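Local coordinates for protein aldose 1-epimerase (Caenorhabditis elegans, PDB 1LUR) that probably interconverts the alpha and beta anomers of aldose sugars, as a member of the galactose mutarotase (aldose 1-epimerase) family, at residues I265-T270 with L300-Q305. Residues are numbered along the deposited sequence; the frame is centred on the assembly and turned at random.
Sequences IELSIT and LAIEPQ
Ile302 meets two side chains of segment 265-270, giving each a different branch. Its CG1 is anti to the carbonyl carbon, and the extended second torsion (chi2 -178°) carries CD1 out to Leu267, whose CD2 comes tip to tip with it at 4.1 Å. With chi1 at 161°, Leu267 sets CG opposite the backbone N and offers one methyl of its fork, an apolar end suited to this buried site. The other branch of Ile302, CG2, lies 3.6 Å from CD1 of Ile269, the closer of the two touches; here the side chains pass at a slant. Ile269 is itself extended beyond CG1 (chi2 175°), which brings its terminal methyl across to Ile302. Beta-branching suits Ile302, since two arms leaving one CB can serve two neighbours. No hydrogen bond joins the segments: strands 265-271 and 300-305 belong to different antiparallel sheets, packed face to face in the beta-sandwich of the galactose mutarotase fold. Strand alternation sends Leu267 and Ile269 inward, while the polar Glu266, Ser268 and Thr270 occupy the partly exposed other face. The CB of Pro304 leaves its backbone on the same side as that of Ile302, and its ring packs on Ile331. Glu303 points away, touching His172 and His277.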
ATOM      1  N   ILE A 265      12.119  -0.570  17.049  1.00 44.35           N
ATOM      2  CA  ILE A 265      11.812   0.270  15.896  1.00 44.41           C
ATOM      3  C   ILE A 265      10.321   0.582  15.832  1.00 44.85           C
ATOM      4  O   ILE A 265       9.475  -0.293  16.027  1.00 45.12           O
ATOM      5  CB  ILE A 265      12.233  -0.404  14.568  1.00 44.16           C
ATOM      6  CG1 ILE A 265      13.759  -0.524  14.505  1.00 43.38           C
ATOM      7  CG2 ILE A 265      11.716   0.406  13.378  1.00 42.41           C
ATOM      8  CD1 ILE A 265      14.262  -1.230  13.271  1.00 42.17           C
ATOM      9  N   GLU A 266      10.004   1.842  15.565  1.00 44.54           N
ATOM     10  CA  GLU A 266       8.617   2.263  15.477  1.00 44.70           C
ATOM     11  C   GLU A 266       8.361   2.962  14.150  1.00 42.83           C
ATOM     12  O   GLU A 266       9.250   3.606  13.590  1.00 42.75           O
ATOM     13  CB  GLU A 266       8.280   3.193  16.642  1.00 47.07           C
ATOM     14  CG  GLU A 266       6.885   3.778  16.600  1.00 50.23           C
ATOM     15  CD  GLU A 266       6.509   4.459  17.900  1.00 53.00           C
ATOM     16  OE1 GLU A 266       5.465   5.145  17.942  1.00 53.90           O
ATOM     17  OE2 GLU A 266       7.260   4.300  18.888  1.00 54.97           O
ATOM     18  N   LEU A 267       7.142   2.807  13.645  1.00 41.11           N
ATOM     19  CA  LEU A 267       6.723   3.406  12.386  1.00 37.63           C
ATOM     20  C   LEU A 267       5.407   4.130  12.621  1.00 36.72           C
ATOM     21  O   LEU A 267       4.467   3.549  13.163  1.00 35.64           O
ATOM     22  CB  LEU A 267       6.521   2.322  11.322  1.00 39.53           C
ATOM     23  CG  LEU A 267       5.679   2.709  10.103  1.00 39.31           C
ATOM     24  CD1 LEU A 267       6.405   3.795   9.325  1.00 41.81           C
ATOM     25  CD2 LEU A 267       5.423   1.497   9.218  1.00 40.73           C
ATOM     26  N   SER A 268       5.344   5.400  12.237  1.00 34.60           N
ATOM     27  CA  SER A 268       4.129   6.183  12.409  1.00 34.51           C
ATOM     28  C   SER A 268       3.750   6.665  11.017  1.00 33.88           C
ATOM     29  O   SER A 268       4.621   6.982  10.204  1.00 34.05           O
ATOM     30  CB  SER A 268       4.367   7.383  13.332  1.00 36.28           C
ATOM     31  OG  SER A 268       5.144   8.377  12.691  1.00 42.17           O
ATOM     32  N   ILE A 269       2.455   6.725  10.745  1.00 32.15           N
ATOM     33  CA  ILE A 269       1.983   7.164   9.438  1.00 31.17           C
ATOM     34  C   ILE A 269       0.901   8.233   9.467  1.00 31.86           C
ATOM     35  O   ILE A 269       0.048   8.263  10.351  1.00 30.98           O
ATOM     36  CB  ILE A 269       1.419   5.960   8.633  1.00 29.79           C
ATOM     37  CG1 ILE A 269       2.539   4.972   8.320  1.00 29.63           C
ATOM     38  CG2 ILE A 269       0.736   6.446   7.357  1.00 28.90           C
ATOM     39  CD1 ILE A 269       2.051   3.695   7.646  1.00 32.24           C
ATOM     40  N   THR A 270       0.959   9.119   8.484  1.00 31.93           N
ATOM     41  CA  THR A 270      -0.005  10.192   8.340  1.00 31.68           C
ATOM     42  C   THR A 270      -0.240  10.167   6.832  1.00 30.41           C
ATOM     43  O   THR A 270       0.702  10.014   6.051  1.00 30.48           O
ATOM     44  CB  THR A 270       0.542  11.561   8.794  1.00 34.39           C
ATOM     45  OG1 THR A 270      -0.532  12.509   8.800  1.00 39.53           O
ATOM     46  CG2 THR A 270       1.633  12.059   7.868  1.00 34.63           C
ATOM     47  N   LEU A 300       3.024  -7.197   7.876  1.00 41.42           N
ATOM     48  CA  LEU A 300       1.791  -6.436   7.892  1.00 38.55           C
ATOM     49  C   LEU A 300       1.787  -5.483   6.708  1.00 37.84           C
ATOM     50  O   LEU A 300       2.578  -4.538   6.662  1.00 34.84           O
ATOM     51  CB  LEU A 300       1.668  -5.631   9.185  1.00 38.25           C
ATOM     52  CG  LEU A 300       0.421  -4.747   9.289  1.00 37.98           C
ATOM     53  CD1 LEU A 300      -0.815  -5.624   9.397  1.00 39.59           C
ATOM     54  CD2 LEU A 300       0.524  -3.834  10.499  1.00 40.36           C
ATOM     55  N   ALA A 301       0.914  -5.749   5.741  1.00 35.86           N
ATOM     56  CA  ALA A 301       0.820  -4.894   4.568  1.00 34.84           C
ATOM     57  C   ALA A 301       0.032  -3.678   5.020  1.00 31.75           C
ATOM     58  O   ALA A 301      -1.055  -3.806   5.579  1.00 31.82           O
ATOM     59  CB  ALA A 301       0.091  -5.611   3.438  1.00 33.99           C
ATOM     60  N   ILE A 302       0.599  -2.498   4.805  1.00 30.14           N
ATOM     61  CA  ILE A 302      -0.051  -1.257   5.192  1.00 29.38           C
ATOM     62  C   ILE A 302      -0.291  -0.507   3.889  1.00 28.62           C
ATOM     63  O   ILE A 302       0.653  -0.063   3.233  1.00 27.36           O
ATOM     64  CB  ILE A 302       0.849  -0.445   6.148  1.00 29.57           C
ATOM     65  CG1 ILE A 302       1.133  -1.277   7.405  1.00 33.47           C
ATOM     66  CG2 ILE A 302       0.170   0.854   6.523  1.00 28.10           C
ATOM     67  CD1 ILE A 302       1.984  -0.570   8.460  1.00 31.12           C
ATOM     68  N   GLU A 303      -1.561  -0.377   3.521  1.00 27.63           N
ATOM     69  CA  GLU A 303      -1.938   0.298   2.286  1.00 28.47           C
ATOM     70  C   GLU A 303      -2.890   1.480   2.419  1.00 27.01           C
ATOM     71  O   GLU A 303      -4.111   1.301   2.453  1.00 26.37           O
ATOM     72  CB  GLU A 303      -2.557  -0.739   1.338  1.00 29.95           C
ATOM     73  CG  GLU A 303      -2.025  -2.149   1.569  1.00 34.03           C
ATOM     74  CD  GLU A 303      -2.765  -3.229   0.790  1.00 37.70           C
ATOM     75  OE1 GLU A 303      -2.729  -4.396   1.226  1.00 39.24           O
ATOM     76  OE2 GLU A 303      -3.372  -2.925  -0.256  1.00 40.76           O
ATOM     77  N   PRO A 304      -2.341   2.704   2.516  1.00 24.58           N
ATOM     78  CA  PRO A 304      -3.167   3.910   2.629  1.00 24.66           C
ATOM     79  C   PRO A 304      -3.865   4.004   1.276  1.00 25.10           C
ATOM     80  O   PRO A 304      -3.203   3.946   0.245  1.00 24.54           O
ATOM     81  CB  PRO A 304      -2.137   5.014   2.827  1.00 25.43           C
ATOM     82  CG  PRO A 304      -1.049   4.308   3.598  1.00 26.80           C
ATOM     83  CD  PRO A 304      -0.935   2.996   2.851  1.00 25.94           C
ATOM     84  N   GLN A 305      -5.181   4.157   1.267  1.00 24.18           N
ATOM     85  CA  GLN A 305      -5.903   4.228  -0.010  1.00 24.06           C
ATOM     86  C   GLN A 305      -7.323   4.717   0.217  1.00 25.22           C
ATOM     87  O   GLN A 305      -7.705   5.045   1.341  1.00 26.71           O
ATOM     88  CB  GLN A 305      -6.002   2.806  -0.577  1.00 23.28           C
ATOM     89  CG  GLN A 305      -6.783   1.894   0.391  1.00 25.91           C
ATOM     90  CD  GLN A 305      -7.042   0.481  -0.116  1.00 26.57           C
ATOM     91  OE1 GLN A 305      -6.116  -0.295  -0.338  1.00 27.69           O
ATOM     92  NE2 GLN A 305      -8.319   0.138  -0.282  1.00 26.57           N
TER